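PDB 4CU9: beta-galactosidase from Streptococcus pneumoniae, which hydrolyses terminal beta-linked galactose and includes, as the fragment described here, a carbohydrate-binding module that probably attaches the enzyme to galactose-containing glycans. Local coordinates for residues T24-K29 against Y114-A119; E109-Y114 against H124-P129; V66-N71 against K159-R164. All blocks are in the same frame, centred on the assembly; numbering follows the deposited sequence.

Interaction 1 (T24-K29 against Y114-A119); sequences TNDIDK and YSNYQA. With EDO (1,2-ethanediol), chain D.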
loop_
_atom_site.group_PDB
_atom_site.type_symbol
_atom_site.label_atom_id
_atom_site.label_comp_id
_atom_site.label_asym_id
_atom_site.label_seq_id
_atom_site.Cartn_x
_atom_site.Cartn_y
_atom_site.Cartn_z
ATOM N N THR A 24 8.679 4.168 4.014
ATOM C CA THR A 24 7.907 5.390 4.017
ATOM C C THR A 24 8.858 6.540 4.356
ATOM O O THR A 24 9.767 6.369 5.173
ATOM C CB THR A 24 6.773 5.356 5.081
ATOM O OG1 THR A 24 5.827 4.319 4.808
ATOM C CG2 THR A 24 6.038 6.666 5.206
ATOM N N ASN A 25 8.631 7.689 3.732
ATOM C CA ASN A 25 9.353 8.935 4.049
ATOM C C ASN A 25 8.754 9.600 5.299
ATOM O O ASN A 25 8.136 10.665 5.233
ATOM C CB ASN A 25 9.294 9.854 2.847
ATOM C CG ASN A 25 9.946 11.191 3.090
ATOM O OD1 ASN A 25 11.038 11.271 3.645
ATOM N ND2 ASN A 25 9.298 12.237 2.632
ATOM N N ASP A 26 8.891 8.939 6.433
ATOM C CA ASP A 26 8.390 9.475 7.707
ATOM C C ASP A 26 9.465 9.501 8.790
ATOM O O ASP A 26 9.141 9.588 9.972
ATOM C CB ASP A 26 7.157 8.688 8.205
ATOM C CG ASP A 26 7.466 7.229 8.488
ATOM O OD1 ASP A 26 8.652 6.815 8.371
ATOM O OD2 ASP A 26 6.515 6.524 8.875
ATOM N N ILE A 27 10.722 9.377 8.387
ATOM C CA ILE A 27 11.828 9.297 9.334
ATOM C C ILE A 27 12.388 10.697 9.636
ATOM O O ILE A 27 12.644 11.044 10.788
ATOM C CB ILE A 27 12.966 8.435 8.752
ATOM C CG1 ILE A 27 12.486 6.998 8.492
ATOM C CG2 ILE A 27 14.166 8.433 9.680
ATOM C CD1 ILE A 27 11.738 6.417 9.668
ATOM N N ASP A 28 12.532 11.489 8.593
ATOM C CA ASP A 28 13.038 12.849 8.705
ATOM C C ASP A 28 11.951 13.674 9.367
ATOM O O ASP A 28 10.821 13.671 8.918
ATOM C CB ASP A 28 13.359 13.407 7.329
ATOM C CG ASP A 28 14.091 14.748 7.390
ATOM O OD1 ASP A 28 13.557 15.706 7.969
ATOM O OD2 ASP A 28 15.243 14.822 6.872
ATOM N N LYS A 29 12.301 14.378 10.439
ATOM C CA LYS A 29 11.349 15.216 11.145
ATOM C C LYS A 29 10.729 16.319 10.302
ATOM O O LYS A 29 9.678 16.851 10.662
ATOM C CB LYS A 29 12.005 15.818 12.399
ATOM C CG LYS A 29 12.212 14.806 13.523
ATOM C CD LYS A 29 12.926 15.448 14.723
ATOM N N TYR A 114 5.344 -0.460 11.165
ATOM C CA TYR A 114 4.422 -0.810 10.092
ATOM C C TYR A 114 4.597 0.079 8.846
ATOM O O TYR A 114 4.184 -0.317 7.777
ATOM C CB TYR A 114 2.977 -0.829 10.584
ATOM C CG TYR A 114 2.484 0.460 11.160
ATOM C CD1 TYR A 114 2.053 1.486 10.328
ATOM C CD2 TYR A 114 2.410 0.660 12.548
ATOM C CE1 TYR A 114 1.559 2.666 10.823
ATOM C CE2 TYR A 114 1.894 1.841 13.056
ATOM C CZ TYR A 114 1.490 2.847 12.190
ATOM O OH TYR A 114 0.977 4.029 12.667
ATOM N N SER A 115 5.257 1.219 8.973
ATOM C CA SER A 115 5.535 2.092 7.804
ATOM C C SER A 115 6.877 1.822 7.149
ATOM O O SER A 115 7.169 2.345 6.065
ATOM C CB SER A 115 5.493 3.557 8.212
ATOM O OG SER A 115 6.670 3.892 8.933
ATOM N N ASN A 116 7.708 1.012 7.797
ATOM C CA ASN A 116 9.047 0.765 7.323
ATOM C C ASN A 116 9.493 -0.647 7.699
ATOM O O ASN A 116 10.572 -0.849 8.264
ATOM C CB ASN A 116 10.005 1.805 7.894
ATOM C CG ASN A 116 10.051 3.053 7.080
ATOM O OD1 ASN A 116 10.554 3.045 5.986
ATOM N ND2 ASN A 116 9.509 4.149 7.614
ATOM N N TYR A 117 8.680 -1.641 7.324
ATOM C CA TYR A 117 8.979 -2.986 7.766
ATOM C C TYR A 117 10.242 -3.515 7.150
ATOM O O TYR A 117 10.917 -4.331 7.779
ATOM C CB TYR A 117 7.811 -3.955 7.612
ATOM C CG TYR A 117 7.416 -4.352 6.227
ATOM C CD1 TYR A 117 8.243 -5.160 5.432
ATOM C CD2 TYR A 117 6.210 -3.933 5.711
ATOM C CE1 TYR A 117 7.857 -5.546 4.146
ATOM C CE2 TYR A 117 5.830 -4.304 4.438
ATOM C CZ TYR A 117 6.648 -5.113 3.662
ATOM O OH TYR A 117 6.243 -5.461 2.395
ATOM N N GLN A 118 10.592 -3.067 5.942
ATOM C CA GLN A 118 11.761 -3.664 5.289
ATOM C C GLN A 118 13.058 -3.373 6.022
ATOM O O GLN A 118 13.860 -4.290 6.255
ATOM C CB GLN A 118 11.888 -3.263 3.829
ATOM C CG GLN A 118 12.809 -4.198 3.092
ATOM C CD GLN A 118 12.510 -4.239 1.622
ATOM O OE1 GLN A 118 12.712 -3.262 0.921
ATOM N NE2 GLN A 118 12.021 -5.358 1.159
ATOM N N ALA A 119 13.241 -2.114 6.407
ATOM C CA ALA A 119 14.455 -1.630 7.082
ATOM C C ALA A 119 14.426 -1.921 8.572
ATOM O O ALA A 119 15.447 -2.246 9.174
ATOM C CB ALA A 119 14.604 -0.139 6.883
HETATM C C1 EDO D . 8.879 -7.403 0.542
HETATM O O1 EDO D . 7.914 -6.332 0.618
HETATM C C2 EDO D . 8.294 -8.802 0.315
HETATM O O2 EDO D . 7.924 -8.962 -1.052
#
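Thr24 OG1 is held by two groups: it donates its proton to Ser115 O, 2.7 Å away, and is also hydrogen-bonded to the indole NE1 of Trp49. The hydroxyl lies in the carbonyl plane of Ser115 and uses one of the lone pairs of that oxygen. With chi1 at -63°, OG1 sits beside the backbone N of Thr24, so the hydroxyl and the N-H of one residue are both turned to the 114-119 segment. The N-H goes to the side-chain carbonyl of Asn116, with Thr24 N 2.9 Å from OD1; here the donor stands above the amide carbonyl plane rather than on a lone pair. The other end of the same amide turns back to the loop, and ND2 makes a weak bond to Thr24 O at 3.3 Å, so that Asn116 answers both the N-H and the C=O of Thr24. Two residues on, Asp26 OD2 accepts from Ser115 OG at 2.6 Å, on its syn lone pair. The carboxylate and the Asn116 amide approach from opposite directions, their planes 52° apart, and ND2 comes to 2.9 Å from Asp26 OD1. Ile27 CD1 packs alongside the amide, 3.8 Å from Asn116 ND2, at the outer margin. This polar joint ties the loop after strand 18-21 to the turn that leads into helix 117-120. Serine and asparagine side chains bind backbone groups and a carboxylate, so the fit between these two irregular segments depends on directional bonds more than on apolar burial.

Interaction 2 (E109-Y114 against H124-P129); sequences EVPTYY and HPFNNP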
loop_
_atom_site.group_PDB
_atom_site.type_symbol
_atom_site.label_atom_id
_atom_site.label_comp_id
_atom_site.label_asym_id
_atom_site.label_seq_id
_atom_site.Cartn_x
_atom_site.Cartn_y
_atom_site.Cartn_z
ATOM N N GLU A 109 1.211 -10.489 13.615
ATOM C CA GLU A 109 0.678 -9.304 14.260
ATOM C C GLU A 109 1.069 -8.085 13.426
ATOM O O GLU A 109 1.944 -8.168 12.576
ATOM C CB GLU A 109 1.172 -9.155 15.726
ATOM C CG GLU A 109 2.681 -9.031 15.907
ATOM C CD GLU A 109 3.075 -9.032 17.402
ATOM O OE1 GLU A 109 2.819 -8.045 18.135
ATOM O OE2 GLU A 109 3.619 -10.035 17.860
ATOM N N VAL A 110 0.401 -6.966 13.680
ATOM C CA VAL A 110 0.758 -5.681 13.053
ATOM C C VAL A 110 2.222 -5.409 13.366
ATOM O O VAL A 110 2.640 -5.492 14.530
ATOM C CB VAL A 110 -0.094 -4.520 13.593
ATOM C CG1 VAL A 110 0.433 -3.208 13.049
ATOM C CG2 VAL A 110 -1.553 -4.725 13.189
ATOM N N PRO A 111 3.027 -5.094 12.338
ATOM C CA PRO A 111 4.392 -4.755 12.625
ATOM C C PRO A 111 4.494 -3.548 13.592
ATOM O O PRO A 111 3.653 -2.622 13.571
ATOM C CB PRO A 111 4.955 -4.355 11.271
ATOM C CG PRO A 111 4.102 -5.061 10.241
ATOM C CD PRO A 111 2.730 -5.111 10.879
ATOM N N THR A 112 5.511 -3.566 14.431
ATOM C CA THR A 112 5.811 -2.365 15.194
ATOM C C THR A 112 6.145 -1.204 14.245
ATOM O O THR A 112 5.581 -0.108 14.330
ATOM C CB THR A 112 6.969 -2.615 16.166
ATOM O OG1 THR A 112 6.552 -3.607 17.104
ATOM C CG2 THR A 112 7.290 -1.330 16.924
ATOM N N TYR A 113 7.029 -1.478 13.305
ATOM C CA TYR A 113 7.458 -0.508 12.307
ATOM C C TYR A 113 6.644 -0.738 11.053
ATOM O O TYR A 113 7.171 -1.159 10.027
ATOM C CB TYR A 113 8.959 -0.642 12.030
ATOM C CG TYR A 113 9.806 -0.157 13.213
ATOM C CD1 TYR A 113 10.119 1.180 13.344
ATOM C CD2 TYR A 113 10.267 -1.034 14.185
ATOM C CE1 TYR A 113 10.885 1.649 14.413
ATOM C CE2 TYR A 113 11.035 -0.581 15.263
ATOM C CZ TYR A 113 11.333 0.759 15.375
ATOM O OH TYR A 113 12.076 1.251 16.423
ATOM N N TYR A 114 5.344 -0.460 11.165
ATOM C CA TYR A 114 4.422 -0.810 10.092
ATOM C C TYR A 114 4.597 0.079 8.846
ATOM O O TYR A 114 4.184 -0.317 7.777
ATOM C CB TYR A 114 2.977 -0.829 10.584
ATOM C CG TYR A 114 2.484 0.460 11.160
ATOM C CD1 TYR A 114 2.053 1.486 10.328
ATOM C CD2 TYR A 114 2.410 0.660 12.548
ATOM C CE1 TYR A 114 1.559 2.666 10.823
ATOM C CE2 TYR A 114 1.894 1.841 13.056
ATOM C CZ TYR A 114 1.490 2.847 12.190
ATOM O OH TYR A 114 0.977 4.029 12.667
ATOM N N HIS A 124 9.725 -9.639 10.088
ATOM C CA HIS A 124 8.272 -9.760 9.996
ATOM C C HIS A 124 7.898 -10.593 8.742
ATOM O O HIS A 124 8.504 -10.441 7.678
ATOM C CB HIS A 124 7.602 -8.392 9.937
ATOM C CG HIS A 124 6.119 -8.443 10.168
ATOM N ND1 HIS A 124 5.204 -8.744 9.182
ATOM C CD2 HIS A 124 5.407 -8.337 11.319
ATOM C CE1 HIS A 124 3.987 -8.748 9.705
ATOM N NE2 HIS A 124 4.088 -8.510 11.003
ATOM N N PRO A 125 6.904 -11.467 8.846
ATOM C CA PRO A 125 6.570 -12.299 7.649
ATOM C C PRO A 125 6.146 -11.539 6.385
ATOM O O PRO A 125 6.243 -12.074 5.302
ATOM C CB PRO A 125 5.485 -13.251 8.172
ATOM C CG PRO A 125 4.959 -12.608 9.401
ATOM C CD PRO A 125 6.092 -11.843 10.008
ATOM N N PHE A 126 5.726 -10.275 6.527
ATOM C CA PHE A 126 5.424 -9.421 5.403
ATOM C C PHE A 126 6.643 -9.226 4.507
ATOM O O PHE A 126 6.491 -9.017 3.309
ATOM C CB PHE A 126 4.896 -8.054 5.842
ATOM C CG PHE A 126 3.451 -8.053 6.216
ATOM C CD1 PHE A 126 2.733 -9.231 6.434
ATOM C CD2 PHE A 126 2.810 -6.865 6.357
ATOM C CE1 PHE A 126 1.383 -9.176 6.760
ATOM C CE2 PHE A 126 1.484 -6.796 6.712
ATOM C CZ PHE A 126 0.755 -7.947 6.883
ATOM N N ASN A 127 7.835 -9.397 5.051
ATOM C CA ASN A 127 9.027 -9.145 4.310
ATOM C C ASN A 127 9.510 -10.333 3.472
ATOM O O ASN A 127 10.473 -10.199 2.720
ATOM C CB ASN A 127 10.115 -8.640 5.259
ATOM C CG ASN A 127 11.234 -7.923 4.544
ATOM O OD1 ASN A 127 11.003 -7.152 3.624
ATOM N ND2 ASN A 127 12.466 -8.176 4.969
ATOM N N ASN A 128 8.799 -11.454 3.521
ATOM C CA ASN A 128 9.143 -12.607 2.752
ATOM C C ASN A 128 8.228 -12.687 1.523
ATOM O O ASN A 128 7.033 -12.883 1.676
ATOM C CB ASN A 128 8.990 -13.864 3.614
ATOM C CG ASN A 128 9.256 -15.156 2.817
ATOM O OD1 ASN A 128 9.511 -15.121 1.627
ATOM N ND2 ASN A 128 9.169 -16.270 3.482
ATOM N N PRO A 129 8.779 -12.529 0.307
ATOM C CA PRO A 129 7.935 -12.467 -0.887
ATOM C C PRO A 129 7.065 -13.708 -1.103
ATOM O O PRO A 129 6.028 -13.625 -1.782
ATOM C CB PRO A 129 8.952 -12.408 -2.041
ATOM C CG PRO A 129 10.218 -11.960 -1.426
ATOM C CD PRO A 129 10.216 -12.395 -0.017
#
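Pro111 and His124 have the nearest backbones here, CA to CA 6.9 Å, where an extended loop passes a segment that turns through a short 3-10 stretch at 125-127. Both belong to the long connection between strands 97-103 and 132-139 of the galactose-binding-domain beta-sandwich, and the contact folds this connection back on itself across helix 117-120. The imidazole of His124 joins the two arms. Its NE2 donates to Glu109 O at 2.7 Å with an almost straight N-H...O angle of 170°; the acceptor lies in the ring plane, and the bond runs nearly along the C=O axis. Having CG anti to the backbone N (chi1 -166°) sends the ring across to that carbonyl. Its other nitrogen, ND1, accepts the backbone N-H of Phe126 at 3.1 Å, tilted somewhat from the ring plane. With one nitrogen donating and the other accepting, the ring's rotation is fixed, and its bonding pattern is consistent with a neutral imidazole protonated at NE2. The two faces are covered by prolines: Pro111 over one, Pro125 CD offset toward the rim of the other. The Phe126 ring takes His124 CE1 over one of its own faces, offset toward the rim, and also meets the rings of Phe20, Phe108, Tyr103 and Trp132. The Pro111 and His124 side chains cross at about a right angle, and in the CH-pi contact Pro111 CG lies 3.6 Å from the His124 ring centroid, 13° off its normal.

Interaction 3 (V66-N71 against K159-R164); sequences VIFREN and KAMRWR. Unlike the reference sequence in segment 159-164: Ala160 (reference Val). With EDO (1,2-ethanediol), chain D.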
loop_
_atom_site.group_PDB
_atom_site.type_symbol
_atom_site.label_atom_id
_atom_site.label_comp_id
_atom_site.label_asym_id
_atom_site.label_seq_id
_atom_site.Cartn_x
_atom_site.Cartn_y
_atom_site.Cartn_z
ATOM N N VAL A 66 -2.988 -2.875 3.282
ATOM C CA VAL A 66 -3.873 -2.797 4.449
ATOM C C VAL A 66 -4.013 -4.149 5.111
ATOM O O VAL A 66 -4.239 -5.174 4.455
ATOM C CB VAL A 66 -5.275 -2.239 4.096
ATOM C CG1 VAL A 66 -6.186 -2.176 5.313
ATOM C CG2 VAL A 66 -5.200 -0.871 3.392
ATOM N N ILE A 67 -3.813 -4.147 6.415
ATOM C CA ILE A 67 -4.216 -5.230 7.311
ATOM C C ILE A 67 -5.644 -4.976 7.836
ATOM O O ILE A 67 -5.913 -3.955 8.462
ATOM C CB ILE A 67 -3.292 -5.295 8.531
ATOM C CG1 ILE A 67 -1.857 -5.554 8.097
ATOM C CG2 ILE A 67 -3.749 -6.394 9.481
ATOM C CD1 ILE A 67 -0.818 -5.133 9.121
ATOM N N PHE A 68 -6.524 -5.937 7.619
ATOM C CA PHE A 68 -7.902 -5.860 8.043
ATOM C C PHE A 68 -8.026 -6.158 9.535
ATOM O O PHE A 68 -7.569 -7.190 9.999
ATOM C CB PHE A 68 -8.765 -6.828 7.219
ATOM C CG PHE A 68 -8.634 -6.626 5.745
ATOM C CD1 PHE A 68 -8.672 -5.346 5.214
ATOM C CD2 PHE A 68 -8.438 -7.700 4.888
ATOM C CE1 PHE A 68 -8.511 -5.141 3.852
ATOM C CE2 PHE A 68 -8.304 -7.499 3.527
ATOM C CZ PHE A 68 -8.315 -6.223 3.020
ATOM N N ARG A 69 -8.626 -5.223 10.259
ATOM C CA ARG A 69 -8.846 -5.342 11.704
ATOM C C ARG A 69 -10.213 -4.803 12.077
ATOM O O ARG A 69 -10.752 -3.924 11.419
ATOM C CB ARG A 69 -7.807 -4.551 12.469
ATOM C CG ARG A 69 -6.389 -5.004 12.167
ATOM C CD ARG A 69 -5.365 -4.008 12.639
ATOM N NE ARG A 69 -5.123 -4.107 14.067
ATOM C CZ ARG A 69 -5.613 -3.282 14.993
ATOM N NH1 ARG A 69 -6.435 -2.293 14.679
ATOM N NH2 ARG A 69 -5.289 -3.456 16.270
ATOM N N GLU A 70 -10.752 -5.323 13.161
ATOM C CA GLU A 70 -11.997 -4.806 13.707
ATOM C C GLU A 70 -11.882 -4.963 15.222
ATOM O O GLU A 70 -11.449 -6.028 15.697
ATOM C CB GLU A 70 -13.170 -5.608 13.152
ATOM C CG GLU A 70 -14.552 -5.079 13.518
ATOM C CD GLU A 70 -15.004 -3.992 12.586
ATOM O OE1 GLU A 70 -14.420 -2.888 12.659
ATOM O OE2 GLU A 70 -15.943 -4.231 11.802
ATOM N N ASN A 71 -12.255 -3.907 15.956
ATOM C CA ASN A 71 -12.241 -3.914 17.417
ATOM C C ASN A 71 -10.892 -4.434 17.892
ATOM O O ASN A 71 -10.816 -5.260 18.821
ATOM C CB ASN A 71 -13.377 -4.795 17.980
ATOM C CG ASN A 71 -14.754 -4.460 17.400
ATOM O OD1 ASN A 71 -15.572 -5.348 17.138
ATOM N ND2 ASN A 71 -14.996 -3.207 17.171
ATOM N N LYS A 159 -6.423 -11.645 5.141
ATOM C CA LYS A 159 -6.231 -10.831 6.340
ATOM C C LYS A 159 -5.453 -9.560 6.022
ATOM O O LYS A 159 -5.406 -8.622 6.839
ATOM C CB LYS A 159 -5.491 -11.659 7.370
ATOM C CG LYS A 159 -6.383 -12.745 7.947
ATOM C CD LYS A 159 -5.716 -13.692 8.919
ATOM C CE LYS A 159 -6.745 -14.793 9.252
ATOM N NZ LYS A 159 -6.383 -15.760 10.323
ATOM N N ALA A 160 -4.832 -9.535 4.849
ATOM C CA ALA A 160 -4.049 -8.373 4.396
ATOM C C ALA A 160 -3.950 -8.424 2.885
ATOM O O ALA A 160 -3.832 -9.515 2.311
ATOM C CB ALA A 160 -2.648 -8.372 4.988
ATOM N N MET A 161 -4.017 -7.251 2.262
ATOM C CA MET A 161 -3.842 -7.101 0.805
ATOM C C MET A 161 -2.789 -6.030 0.621
ATOM O O MET A 161 -2.613 -5.191 1.497
ATOM C CB MET A 161 -5.142 -6.661 0.135
ATOM C CG MET A 161 -6.254 -7.685 0.271
ATOM S SD MET A 161 -6.118 -9.177 -0.723
ATOM C CE MET A 161 -6.118 -8.532 -2.372
ATOM N N ARG A 162 -2.049 -6.109 -0.473
ATOM C CA ARG A 162 -1.109 -5.071 -0.819
ATOM C C ARG A 162 -0.989 -4.885 -2.322
ATOM O O ARG A 162 -1.378 -5.739 -3.135
ATOM C CB ARG A 162 0.287 -5.336 -0.207
ATOM C CG ARG A 162 1.108 -6.371 -0.929
ATOM C CD ARG A 162 2.416 -6.620 -0.254
ATOM N NE ARG A 162 3.262 -7.441 -1.083
ATOM C CZ ARG A 162 4.531 -7.710 -0.829
ATOM N NH1 ARG A 162 5.114 -7.218 0.275
ATOM N NH2 ARG A 162 5.206 -8.487 -1.667
ATOM N N TRP A 163 -0.384 -3.757 -2.664
ATOM C CA TRP A 163 0.048 -3.487 -4.018
ATOM C C TRP A 163 1.564 -3.445 -3.985
ATOM O O TRP A 163 2.186 -2.656 -3.194
ATOM C CB TRP A 163 -0.510 -2.155 -4.531
ATOM C CG TRP A 163 -1.967 -2.162 -4.759
ATOM C CD1 TRP A 163 -2.917 -1.806 -3.892
ATOM C CD2 TRP A 163 -2.636 -2.632 -5.926
ATOM N NE1 TRP A 163 -4.156 -1.976 -4.444
ATOM C CE2 TRP A 163 -4.011 -2.497 -5.699
ATOM C CE3 TRP A 163 -2.208 -3.148 -7.139
ATOM C CZ2 TRP A 163 -4.964 -2.815 -6.667
ATOM C CZ3 TRP A 163 -3.182 -3.477 -8.113
ATOM C CH2 TRP A 163 -4.531 -3.290 -7.849
ATOM N N ARG A 164 2.170 -4.323 -4.779
ATOM C CA ARG A 164 3.627 -4.364 -4.959
ATOM C C ARG A 164 3.941 -3.550 -6.200
ATOM O O ARG A 164 3.537 -3.890 -7.312
ATOM C CB ARG A 164 4.146 -5.790 -5.050
ATOM C CG ARG A 164 5.671 -5.896 -5.285
ATOM C CD ARG A 164 6.150 -7.302 -4.992
ATOM N NE ARG A 164 5.541 -8.304 -5.857
ATOM C CZ ARG A 164 5.849 -8.501 -7.134
ATOM N NH1 ARG A 164 6.798 -7.792 -7.751
ATOM N NH2 ARG A 164 5.224 -9.440 -7.813
HETATM C C1 EDO D . 8.879 -7.403 0.542
HETATM O O1 EDO D . 7.914 -6.332 0.618
HETATM C C2 EDO D . 8.294 -8.802 0.315
HETATM O O2 EDO D . 7.924 -8.962 -1.052
#
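Val66 and Met161 form a reciprocal pair of backbone bonds in the buried part of this contact: Val66 N donates to Met161 O at 2.9 Å, and Met161 N returns to Val66 O at 3.0 Å. One step along, Ile67 and Ala160 make the non-hydrogen-bonded pair, with CA atoms 4.3 Å apart, and Ala160 CA adds a CA-H...O contact of 3.2 Å to Val66 O. Ala160 CB meets Ile67 CG1 in apolar contact. The pairing runs on past the strand end, since Phe68 N still reaches Lys159 O. These bonds join strands 61-70 and 160-166, antiparallel neighbours in the galactose-binding-domain beta-sandwich. On the face of Val66 and Met161, the Phe68 ring leans obliquely on the methionine, CZ 3.7 Å from CG. A bend at chi2 (-73°) and another at chi3 then turn the end of Met161 away from 66-71; the side chain also packs on Phe181 and on Leu100 of strand 97-103. Further along 160-166 and likewise buried, Arg162 is extended from CG to NE. It forms a salt bridge with Glu101 through NE and makes a cation-pi contact with Trp132; its NH2 donates to 1,2-ethanediol O2 at 2.8 Å (N-H...O angle 175°) and its NH1 to O1. The solvent margin is looser: Lys159 is exposed, and its CB is directed away from 66-71, though its backbone carbonyl stays bonded.

In the fold
Interactions 1 and 2 share Tyr114 and have centres 13 Å apart; Gln118 NE2 of the first probably bonds to Asn127 OD1 of the second at 3.2 Å. Interaction 2 is nested in the loop that interaction 3 closes, their centres 12 Å apart, and the Phe126 ring of the former reaches Ile67, CE2 to CD1 3.7 Å, and Ala160. The centres of interactions 1 and 3 are 18 Å apart, but the two meet at the bound 1,2-ethanediol, which Tyr117 and Arg162 hold together. This diol probably comes from the crystallisation liquor, so it does not by itself mark the sugar site. The calcium is separate: about 13 Å from the Thr24 side chain and about 10 Å from that of Val66.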